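Local coordinates for pesticidal crystal protein Cry4Aa (Bacillus thuringiensis, PDB 2C9K), which binds to midgut epithelial cells of mosquito larvae and promotes their colloid-osmotic lysis, acting as a pore-forming insecticidal toxin, at residues A[432-437]-A[451-456]; A[354-359]-A[377-382]; A[286-291]-A[436-441]. All coordinates share one frame; numbering follows the deposited sequence.

Contact 1. Residues A[432-437]-A[451-456]; sequences HILSFI and YTFAWT
Leu434 and Trp455 meet across a beta hairpin in the central, beta-prism domain of this three-domain delta-endotoxin. CD1 of Leu434 sits over one face of the indole, 3.9 Å from the centroid of the six-membered ring of Trp455 and only 12° off its normal, a CH-pi contact. The leucine reaches this place because its CG is anti to the backbone N (chi1 -172°), which leaves one methyl to lie on the broad aromatic surface. On the same face, Ile437 runs alongside Phe453, its CD1 3.6 Å from Phe453 CE2. Phe453 is in turn stacked with Phe407, and Leu434 and Ile437 touch Leu299, so bulky apolar residues suit this buried face.

The other face carries Ile433, Phe436, Ala454 and Thr456. The small side chain of Ala454 meets Phe436 through its CB, 3.6 Å from CB of Phe436. Ser435 donates its backbone N-H to Ala454 O, and its hydroxyl is bonded to Glu262. The backbone ladder includes a reciprocal pair between Ile433 and Thr456, and Ala454 N donates to Phe436 O at 2.8 Å with an N-H...O angle of 165°.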
loop_
_atom_site.group_PDB
_atom_site.type_symbol
_atom_site.label_atom_id
_atom_site.label_comp_id
_atom_site.label_asym_id
_atom_site.label_seq_id
_atom_site.Cartn_x
_atom_site.Cartn_y
_atom_site.Cartn_z
ATOM N N HIS A 432 -1.421 -1.998 -9.621
ATOM C CA HIS A 432 -1.965 -3.072 -8.800
ATOM C C HIS A 432 -2.310 -4.288 -9.634
ATOM O O HIS A 432 -2.521 -4.178 -10.835
ATOM C CB HIS A 432 -3.221 -2.603 -8.053
ATOM C CG HIS A 432 -2.953 -1.614 -6.956
ATOM N ND1 HIS A 432 -2.557 -0.316 -7.199
ATOM C CD2 HIS A 432 -3.061 -1.728 -5.609
ATOM C CE1 HIS A 432 -2.435 0.328 -6.052
ATOM N NE2 HIS A 432 -2.736 -0.506 -5.072
ATOM N N ILE A 433 -2.353 -5.447 -8.983
ATOM C CA ILE A 433 -2.695 -6.714 -9.629
ATOM C C ILE A 433 -3.783 -7.404 -8.803
ATOM O O ILE A 433 -3.825 -7.261 -7.576
ATOM C CB ILE A 433 -1.480 -7.674 -9.701
ATOM C CG1 ILE A 433 -1.108 -8.147 -8.288
ATOM C CG2 ILE A 433 -0.305 -6.990 -10.410
ATOM C CD1 ILE A 433 -0.061 -9.236 -8.270
ATOM N N LEU A 434 -4.654 -8.160 -9.461
ATOM C CA LEU A 434 -5.726 -8.851 -8.748
ATOM C C LEU A 434 -5.121 -9.858 -7.778
ATOM O O LEU A 434 -4.150 -10.528 -8.108
ATOM C CB LEU A 434 -6.659 -9.577 -9.726
ATOM C CG LEU A 434 -7.888 -10.130 -8.999
ATOM C CD1 LEU A 434 -8.753 -8.967 -8.542
ATOM C CD2 LEU A 434 -8.676 -11.060 -9.899
ATOM N N SER A 435 -5.687 -9.987 -6.589
ATOM C CA SER A 435 -5.117 -10.930 -5.643
ATOM C C SER A 435 -6.120 -11.899 -5.048
ATOM O O SER A 435 -5.737 -12.931 -4.512
ATOM C CB SER A 435 -4.414 -10.175 -4.514
ATOM O OG SER A 435 -5.340 -9.451 -3.732
ATOM N N PHE A 436 -7.403 -11.577 -5.167
ATOM C CA PHE A 436 -8.453 -12.410 -4.580
ATOM C C PHE A 436 -9.850 -11.866 -4.914
ATOM O O PHE A 436 -10.012 -10.678 -5.206
ATOM C CB PHE A 436 -8.285 -12.392 -3.059
ATOM C CG PHE A 436 -8.770 -13.628 -2.366
ATOM C CD1 PHE A 436 -8.006 -14.794 -2.386
ATOM C CD2 PHE A 436 -9.954 -13.608 -1.634
ATOM C CE1 PHE A 436 -8.409 -15.921 -1.681
ATOM C CE2 PHE A 436 -10.367 -14.735 -0.923
ATOM C CZ PHE A 436 -9.591 -15.893 -0.946
ATOM N N ILE A 437 -10.855 -12.739 -4.863
ATOM C CA ILE A 437 -12.242 -12.334 -5.100
ATOM C C ILE A 437 -13.154 -13.006 -4.075
ATOM O O ILE A 437 -13.388 -14.203 -4.168
ATOM C CB ILE A 437 -12.740 -12.726 -6.496
ATOM C CG1 ILE A 437 -11.997 -11.932 -7.569
ATOM C CG2 ILE A 437 -14.224 -12.444 -6.600
ATOM C CD1 ILE A 437 -12.475 -12.225 -8.986
ATOM N N TYR A 451 -19.758 -8.762 -4.489
ATOM C CA TYR A 451 -18.374 -9.196 -4.626
ATOM C C TYR A 451 -17.407 -8.078 -4.280
ATOM O O TYR A 451 -17.772 -6.903 -4.253
ATOM C CB TYR A 451 -18.067 -9.640 -6.063
ATOM C CG TYR A 451 -18.950 -10.730 -6.641
ATOM C CD1 TYR A 451 -20.215 -10.439 -7.155
ATOM C CD2 TYR A 451 -18.498 -12.044 -6.719
ATOM C CE1 TYR A 451 -21.003 -11.431 -7.738
ATOM C CE2 TYR A 451 -19.272 -13.038 -7.293
ATOM C CZ TYR A 451 -20.522 -12.731 -7.804
ATOM O OH TYR A 451 -21.280 -13.724 -8.391
ATOM N N THR A 452 -16.167 -8.458 -4.017
ATOM C CA THR A 452 -15.111 -7.505 -3.743
ATOM C C THR A 452 -13.899 -8.052 -4.466
ATOM O O THR A 452 -13.662 -9.262 -4.477
ATOM C CB THR A 452 -14.779 -7.400 -2.254
ATOM O OG1 THR A 452 -14.684 -8.711 -1.700
ATOM C CG2 THR A 452 -15.836 -6.606 -1.520
ATOM N N PHE A 453 -13.145 -7.166 -5.095
ATOM C CA PHE A 453 -11.953 -7.569 -5.817
ATOM C C PHE A 453 -10.751 -7.032 -5.059
ATOM O O PHE A 453 -10.613 -5.828 -4.875
ATOM C CB PHE A 453 -12.008 -7.027 -7.248
ATOM C CG PHE A 453 -13.182 -7.551 -8.045
ATOM C CD1 PHE A 453 -14.469 -7.064 -7.823
ATOM C CD2 PHE A 453 -13.009 -8.585 -8.967
ATOM C CE1 PHE A 453 -15.564 -7.600 -8.500
ATOM C CE2 PHE A 453 -14.099 -9.127 -9.647
ATOM C CZ PHE A 453 -15.376 -8.635 -9.412
ATOM N N ALA A 454 -9.909 -7.944 -4.586
ATOM C CA ALA A 454 -8.715 -7.590 -3.826
ATOM C C ALA A 454 -7.589 -7.207 -4.771
ATOM O O ALA A 454 -7.411 -7.826 -5.815
ATOM C CB ALA A 454 -8.289 -8.760 -2.967
ATOM N N TRP A 455 -6.826 -6.190 -4.395
ATOM C CA TRP A 455 -5.722 -5.719 -5.208
ATOM C C TRP A 455 -4.488 -5.467 -4.361
ATOM O O TRP A 455 -4.561 -4.796 -3.342
ATOM C CB TRP A 455 -6.108 -4.417 -5.922
ATOM C CG TRP A 455 -7.285 -4.548 -6.840
ATOM C CD1 TRP A 455 -8.588 -4.301 -6.542
ATOM C CD2 TRP A 455 -7.260 -5.001 -8.201
ATOM N NE1 TRP A 455 -9.382 -4.574 -7.631
ATOM C CE2 TRP A 455 -8.591 -5.007 -8.662
ATOM C CE3 TRP A 455 -6.240 -5.404 -9.074
ATOM C CZ2 TRP A 455 -8.931 -5.398 -9.957
ATOM C CZ3 TRP A 455 -6.580 -5.791 -10.364
ATOM C CH2 TRP A 455 -7.913 -5.785 -10.791
ATOM N N THR A 456 -3.355 -6.011 -4.783
ATOM C CA THR A 456 -2.109 -5.801 -4.064
ATOM C C THR A 456 -1.213 -4.909 -4.918
ATOM O O THR A 456 -1.383 -4.846 -6.139
ATOM C CB THR A 456 -1.401 -7.133 -3.764
ATOM O OG1 THR A 456 -1.318 -7.920 -4.959
ATOM C CG2 THR A 456 -2.161 -7.896 -2.704
#

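Contact 2. Residues A[354-359]-A[377-382]; sequences IFLLNV and DFFITN
A classic beta bulge sets Phe355 and Leu356 together opposite the single residue Phe379 of the antiparallel partner strand. The carbonyl oxygen of Phe379 accepts a nearly straight bond from Phe355 N (3.0 Å, 168° at the hydrogen) and a weak one from Leu356 N. CG of Phe355 lies between its own backbone N and carbonyl carbon (chi1 71°), which folds the ring back over the partner strand. One ring face thereby receives CB of Phe379, 4.2 Å from the Phe355 centroid, while CB of Thr381 comes to the ring edge. The hydroxyl of Thr381 is held by the carbonyl of Tyr427.

The tightly packed face belongs to Ile354, Leu357, Phe378 and Ile380. Ile354 CD1, 3.5 Å from Phe378 CD2, and Leu357 CD1, 3.9 Å from Phe378 CE2, approach the Phe378 ring from opposite sides of its plane; Ile354 CG2 lies in the plane. Ile354 also meets Ile380, CG1 to CG1 at 4.0 Å. Being branched, Ile354 and Leu357 can place methyls beside the ring, and this face turns inward, where Leu357 reaches Phe453 and Trp455 of the neighbouring sheet.

On the opposite face Phe379 and Leu356 still pack closely, side by side and pointing the same way. The looser, partly solvent-exposed end lies beyond them, at polar Asn358 and Asp377, whose side chains meet at their CB atoms, 3.5 Å apart. The carboxylate of Asp377 lies near that of Glu390, a pairing of like charges that is probably easier to tolerate where water can reach. Here the backbone does the joining, through reciprocal bonds between Asn358 and Asp377. One greasy face and one mixed face fit a sheet of the delta-endotoxin beta prism, whose four strands follow the 3-2-1-4 order of a Greek key.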
loop_
_atom_site.group_PDB
_atom_site.type_symbol
_atom_site.label_atom_id
_atom_site.label_comp_id
_atom_site.label_asym_id
_atom_site.label_seq_id
_atom_site.Cartn_x
_atom_site.Cartn_y
_atom_site.Cartn_z
ATOM N N ILE A 354 -3.235 -10.131 -13.391
ATOM C CA ILE A 354 -4.451 -9.482 -13.855
ATOM C C ILE A 354 -4.345 -8.041 -13.340
ATOM O O ILE A 354 -4.275 -7.822 -12.135
ATOM C CB ILE A 354 -5.705 -10.193 -13.276
ATOM C CG1 ILE A 354 -5.743 -11.644 -13.766
ATOM C CG2 ILE A 354 -6.971 -9.496 -13.722
ATOM C CD1 ILE A 354 -6.799 -12.503 -13.095
ATOM N N PHE A 355 -4.308 -7.066 -14.248
ATOM C CA PHE A 355 -4.172 -5.672 -13.841
ATOM C C PHE A 355 -5.402 -4.831 -14.140
ATOM O O PHE A 355 -5.480 -3.663 -13.755
ATOM C CB PHE A 355 -2.950 -5.052 -14.511
ATOM C CG PHE A 355 -3.109 -4.837 -15.989
ATOM C CD1 PHE A 355 -3.900 -3.797 -16.475
ATOM C CD2 PHE A 355 -2.459 -5.656 -16.895
ATOM C CE1 PHE A 355 -4.037 -3.573 -17.850
ATOM C CE2 PHE A 355 -2.589 -5.444 -18.271
ATOM C CZ PHE A 355 -3.380 -4.398 -18.747
ATOM N N LEU A 356 -6.358 -5.427 -14.840
ATOM C CA LEU A 356 -7.599 -4.750 -15.183
ATOM C C LEU A 356 -8.594 -5.790 -15.663
ATOM O O LEU A 356 -8.226 -6.720 -16.379
ATOM C CB LEU A 356 -7.367 -3.733 -16.301
ATOM C CG LEU A 356 -8.579 -2.908 -16.756
ATOM C CD1 LEU A 356 -8.992 -1.933 -15.658
ATOM C CD2 LEU A 356 -8.230 -2.143 -18.008
ATOM N N LEU A 357 -9.848 -5.671 -15.249
ATOM C CA LEU A 357 -10.833 -6.615 -15.739
ATOM C C LEU A 357 -12.168 -5.964 -15.973
ATOM O O LEU A 357 -12.451 -4.877 -15.463
ATOM C CB LEU A 357 -10.995 -7.826 -14.821
ATOM C CG LEU A 357 -11.519 -7.683 -13.409
ATOM C CD1 LEU A 357 -12.065 -9.033 -12.950
ATOM C CD2 LEU A 357 -10.399 -7.210 -12.502
ATOM N N ASN A 358 -12.975 -6.643 -16.776
ATOM C CA ASN A 358 -14.290 -6.167 -17.152
ATOM C C ASN A 358 -15.281 -7.206 -16.690
ATOM O O ASN A 358 -15.115 -8.380 -16.992
ATOM C CB ASN A 358 -14.350 -6.040 -18.671
ATOM C CG ASN A 358 -15.544 -5.258 -19.146
ATOM O OD1 ASN A 358 -16.693 -5.626 -18.885
ATOM N ND2 ASN A 358 -15.282 -4.168 -19.857
ATOM N N VAL A 359 -16.302 -6.796 -15.951
ATOM C CA VAL A 359 -17.290 -7.764 -15.492
ATOM C C VAL A 359 -18.710 -7.411 -15.929
ATOM O O VAL A 359 -19.111 -6.244 -15.903
ATOM C CB VAL A 359 -17.263 -7.924 -13.950
ATOM C CG1 VAL A 359 -15.835 -8.129 -13.480
ATOM C CG2 VAL A 359 -17.877 -6.720 -13.281
ATOM N N ASP A 377 -13.844 -10.261 -18.521
ATOM C CA ASP A 377 -12.760 -9.995 -19.446
ATOM C C ASP A 377 -11.557 -9.556 -18.641
ATOM O O ASP A 377 -11.536 -8.443 -18.107
ATOM C CB ASP A 377 -13.131 -8.867 -20.407
ATOM C CG ASP A 377 -14.164 -9.281 -21.418
ATOM O OD1 ASP A 377 -14.702 -8.379 -22.098
ATOM O OD2 ASP A 377 -14.433 -10.498 -21.541
ATOM N N PHE A 378 -10.558 -10.427 -18.558
ATOM C CA PHE A 378 -9.348 -10.109 -17.826
ATOM C C PHE A 378 -8.301 -9.474 -18.732
ATOM O O PHE A 378 -8.158 -9.838 -19.901
ATOM C CB PHE A 378 -8.765 -11.371 -17.183
ATOM C CG PHE A 378 -9.720 -12.079 -16.270
ATOM C CD1 PHE A 378 -10.641 -12.993 -16.776
ATOM C CD2 PHE A 378 -9.728 -11.808 -14.907
ATOM C CE1 PHE A 378 -11.556 -13.628 -15.937
ATOM C CE2 PHE A 378 -10.642 -12.438 -14.062
ATOM C CZ PHE A 378 -11.558 -13.350 -14.581
ATOM N N PHE A 379 -7.594 -8.495 -18.188
ATOM C CA PHE A 379 -6.522 -7.840 -18.910
ATOM C C PHE A 379 -5.260 -8.209 -18.150
ATOM O O PHE A 379 -4.870 -7.563 -17.179
ATOM C CB PHE A 379 -6.745 -6.336 -18.964
ATOM C CG PHE A 379 -7.791 -5.930 -19.960
ATOM C CD1 PHE A 379 -7.664 -6.294 -21.301
ATOM C CD2 PHE A 379 -8.905 -5.193 -19.567
ATOM C CE1 PHE A 379 -8.630 -5.930 -22.238
ATOM C CE2 PHE A 379 -9.877 -4.824 -20.496
ATOM C CZ PHE A 379 -9.740 -5.194 -21.837
ATOM N N ILE A 380 -4.669 -9.305 -18.611
ATOM C CA ILE A 380 -3.469 -9.918 -18.058
ATOM C C ILE A 380 -2.174 -9.323 -18.603
ATOM O O ILE A 380 -2.154 -8.723 -19.680
ATOM C CB ILE A 380 -3.512 -11.431 -18.362
ATOM C CG1 ILE A 380 -4.697 -12.053 -17.616
ATOM C CG2 ILE A 380 -2.196 -12.096 -18.019
ATOM C CD1 ILE A 380 -5.005 -13.485 -17.977
ATOM N N THR A 381 -1.098 -9.475 -17.842
ATOM C CA THR A 381 0.201 -8.984 -18.270
ATOM C C THR A 381 1.250 -10.052 -17.982
ATOM O O THR A 381 1.214 -10.703 -16.933
ATOM C CB THR A 381 0.592 -7.665 -17.539
ATOM O OG1 THR A 381 1.826 -7.174 -18.074
ATOM C CG2 THR A 381 0.747 -7.890 -16.030
ATOM N N ASN A 382 2.174 -10.253 -18.917
ATOM C CA ASN A 382 3.222 -11.246 -18.716
ATOM C C ASN A 382 4.590 -10.590 -18.736
ATOM O O ASN A 382 5.610 -11.264 -18.690
ATOM C CB ASN A 382 3.158 -12.338 -19.788
ATOM C CG ASN A 382 3.547 -11.838 -21.170
ATOM O OD1 ASN A 382 3.481 -12.588 -22.141
ATOM N ND2 ASN A 382 3.956 -10.575 -21.266
#

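Contact 3. Residues A[286-291]-A[436-441]; sequences LTRRPH and FIKSLS
Arg288 lays its guanidinium flat on the ring of Phe436, where the loop after helix 279-286 crosses a strand of the delta-endotoxin beta prism. The centres of the two flat groups are 4.1 Å apart and their planes 16° from parallel, with CZ of Arg288 4.0 Å from the Phe436 centroid in a cation-pi contact. CD of Arg288 adds a CH-pi contact over the same ring face. An arginine suits the place because its methylenes and its charged plane can both lie against an aromatic surface; a bend at chi3 (66°) turns the guanidinium onto the ring.

Beside this stack, Lys438 runs its aliphatic chain along the loop backbone near Thr287, with CD 3.8 Å from CG of Arg288. Farther along, Leu286 and Leu440 cross at about a right angle, CD2 of Leu286 4.0 Å from CB of Leu440.

Outside the two segments, Glu262 and Thr294 hold the guanidinium in place: NH1 forms a salt bridge with Glu262 and NH2 a hydrogen bond with Thr294 OG1. CE1 of His291 lies over the guanidinium face opposite Phe436, and the imidazole is itself tethered within the loop by a hydrogen bond from His291 ND1 to Arg289 O, 3.1 Å long.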
loop_
_atom_site.group_PDB
_atom_site.type_symbol
_atom_site.label_atom_id
_atom_site.label_comp_id
_atom_site.label_asym_id
_atom_site.label_seq_id
_atom_site.Cartn_x
_atom_site.Cartn_y
_atom_site.Cartn_z
ATOM N N LEU A 286 -16.370 -9.621 3.526
ATOM C CA LEU A 286 -15.980 -9.075 2.226
ATOM C C LEU A 286 -14.486 -8.782 2.083
ATOM O O LEU A 286 -14.013 -8.497 0.987
ATOM C CB LEU A 286 -16.797 -7.814 1.912
ATOM C CG LEU A 286 -18.249 -8.060 1.471
ATOM C CD1 LEU A 286 -19.080 -6.786 1.587
ATOM C CD2 LEU A 286 -18.250 -8.576 0.041
ATOM N N THR A 287 -13.743 -8.855 3.181
ATOM C CA THR A 287 -12.309 -8.589 3.136
ATOM C C THR A 287 -11.542 -9.782 3.700
ATOM O O THR A 287 -12.153 -10.729 4.174
ATOM C CB THR A 287 -11.958 -7.303 3.915
ATOM O OG1 THR A 287 -12.426 -7.404 5.267
ATOM C CG2 THR A 287 -12.605 -6.096 3.247
ATOM N N ARG A 288 -10.216 -9.752 3.651
ATOM C CA ARG A 288 -9.447 -10.883 4.154
ATOM C C ARG A 288 -8.734 -10.575 5.454
ATOM O O ARG A 288 -8.166 -9.499 5.613
ATOM C CB ARG A 288 -8.425 -11.341 3.102
ATOM C CG ARG A 288 -9.059 -11.810 1.800
ATOM C CD ARG A 288 -8.040 -12.019 0.697
ATOM N NE ARG A 288 -7.123 -13.119 0.972
ATOM C CZ ARG A 288 -5.970 -13.298 0.336
ATOM N NH1 ARG A 288 -5.590 -12.456 -0.610
ATOM N NH2 ARG A 288 -5.181 -14.309 0.662
ATOM N N ARG A 289 -8.764 -11.523 6.387
ATOM C CA ARG A 289 -8.093 -11.341 7.669
ATOM C C ARG A 289 -6.587 -11.241 7.456
ATOM O O ARG A 289 -6.043 -11.795 6.490
ATOM C CB ARG A 289 -8.411 -12.505 8.603
ATOM C CG ARG A 289 -9.524 -12.202 9.581
ATOM C CD ARG A 289 -10.558 -13.310 9.608
ATOM N NE ARG A 289 -10.107 -14.523 10.290
ATOM C CZ ARG A 289 -10.755 -15.685 10.231
ATOM N NH1 ARG A 289 -11.875 -15.788 9.519
ATOM N NH2 ARG A 289 -10.288 -16.745 10.876
ATOM N N PRO A 290 -5.886 -10.527 8.345
ATOM C CA PRO A 290 -4.435 -10.412 8.170
ATOM C C PRO A 290 -3.840 -11.765 7.802
ATOM O O PRO A 290 -4.129 -12.769 8.438
ATOM C CB PRO A 290 -3.963 -9.926 9.532
ATOM C CG PRO A 290 -5.115 -9.101 10.002
ATOM C CD PRO A 290 -6.318 -9.931 9.620
ATOM N N HIS A 291 -3.020 -11.790 6.763
ATOM C CA HIS A 291 -2.403 -13.030 6.314
ATOM C C HIS A 291 -1.031 -12.763 5.711
ATOM O O HIS A 291 -0.611 -11.608 5.592
ATOM C CB HIS A 291 -3.285 -13.693 5.252
ATOM C CG HIS A 291 -3.480 -12.858 4.022
ATOM N ND1 HIS A 291 -4.674 -12.236 3.723
ATOM C CD2 HIS A 291 -2.637 -12.550 3.007
ATOM C CE1 HIS A 291 -4.561 -11.585 2.579
ATOM N NE2 HIS A 291 -3.335 -11.761 2.124
ATOM N N PHE A 436 -7.403 -11.577 -5.167
ATOM C CA PHE A 436 -8.453 -12.410 -4.580
ATOM C C PHE A 436 -9.850 -11.866 -4.914
ATOM O O PHE A 436 -10.012 -10.678 -5.206
ATOM C CB PHE A 436 -8.285 -12.392 -3.059
ATOM C CG PHE A 436 -8.770 -13.628 -2.366
ATOM C CD1 PHE A 436 -8.006 -14.794 -2.386
ATOM C CD2 PHE A 436 -9.954 -13.608 -1.634
ATOM C CE1 PHE A 436 -8.409 -15.921 -1.681
ATOM C CE2 PHE A 436 -10.367 -14.735 -0.923
ATOM C CZ PHE A 436 -9.591 -15.893 -0.946
ATOM N N ILE A 437 -10.855 -12.739 -4.863
ATOM C CA ILE A 437 -12.242 -12.334 -5.100
ATOM C C ILE A 437 -13.154 -13.006 -4.075
ATOM O O ILE A 437 -13.388 -14.203 -4.168
ATOM C CB ILE A 437 -12.740 -12.726 -6.496
ATOM C CG1 ILE A 437 -11.997 -11.932 -7.569
ATOM C CG2 ILE A 437 -14.224 -12.444 -6.600
ATOM C CD1 ILE A 437 -12.475 -12.225 -8.986
ATOM N N LYS A 438 -13.647 -12.243 -3.099
ATOM C CA LYS A 438 -14.542 -12.780 -2.073
ATOM C C LYS A 438 -15.971 -12.463 -2.454
ATOM O O LYS A 438 -16.214 -11.663 -3.353
ATOM C CB LYS A 438 -14.244 -12.173 -0.693
ATOM C CG LYS A 438 -13.217 -12.941 0.112
ATOM C CD LYS A 438 -12.823 -12.222 1.383
ATOM C CE LYS A 438 -13.945 -12.210 2.411
ATOM N NZ LYS A 438 -14.154 -13.509 3.098
ATOM N N SER A 439 -16.920 -13.069 -1.754
ATOM C CA SER A 439 -18.320 -12.836 -2.057
ATOM C C SER A 439 -19.202 -13.030 -0.825
ATOM O O SER A 439 -18.970 -13.942 -0.028
ATOM C CB SER A 439 -18.748 -13.800 -3.159
ATOM O OG SER A 439 -19.812 -13.275 -3.924
ATOM N N LEU A 440 -20.194 -12.155 -0.661
ATOM C CA LEU A 440 -21.144 -12.250 0.446
ATOM C C LEU A 440 -22.489 -12.624 -0.161
ATOM O O LEU A 440 -23.005 -11.922 -1.028
ATOM C CB LEU A 440 -21.266 -10.915 1.194
ATOM C CG LEU A 440 -22.470 -10.680 2.133
ATOM C CD1 LEU A 440 -22.662 -11.850 3.079
ATOM C CD2 LEU A 440 -22.250 -9.398 2.933
ATOM N N SER A 441 -23.040 -13.748 0.277
ATOM C CA SER A 441 -24.325 -14.219 -0.225
ATOM C C SER A 441 -24.887 -15.254 0.722
ATOM O O SER A 441 -24.179 -16.151 1.185
ATOM C CB SER A 441 -24.168 -14.859 -1.598
ATOM O OG SER A 441 -23.532 -16.113 -1.475
#

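How the contacts relate
From the N terminus, residues 286-291 come first and open the long loop that contact 3 closes at 436-441. Nested inside it, contact 2 closes a hairpin between 354-359 and 377-382. The chain then enters strand 432-440, where segments 432-437 and 436-441 overlap at Phe436 and Ile437: contact 1 opens before contact 3 has ended and closes beyond it, at strand 450-457. Contacts 2 and 1 follow in series without crossing. They join two sheets of the prism: Leu434 N lies 2.7 Å from Ile354 O, a probable hydrogen bond, and Trp455 packs on Leu357. Contact 3 ties the loop after helix 279-286 to the contact 1 hairpin, where Thr452 OG1 also bonds to Leu286 O.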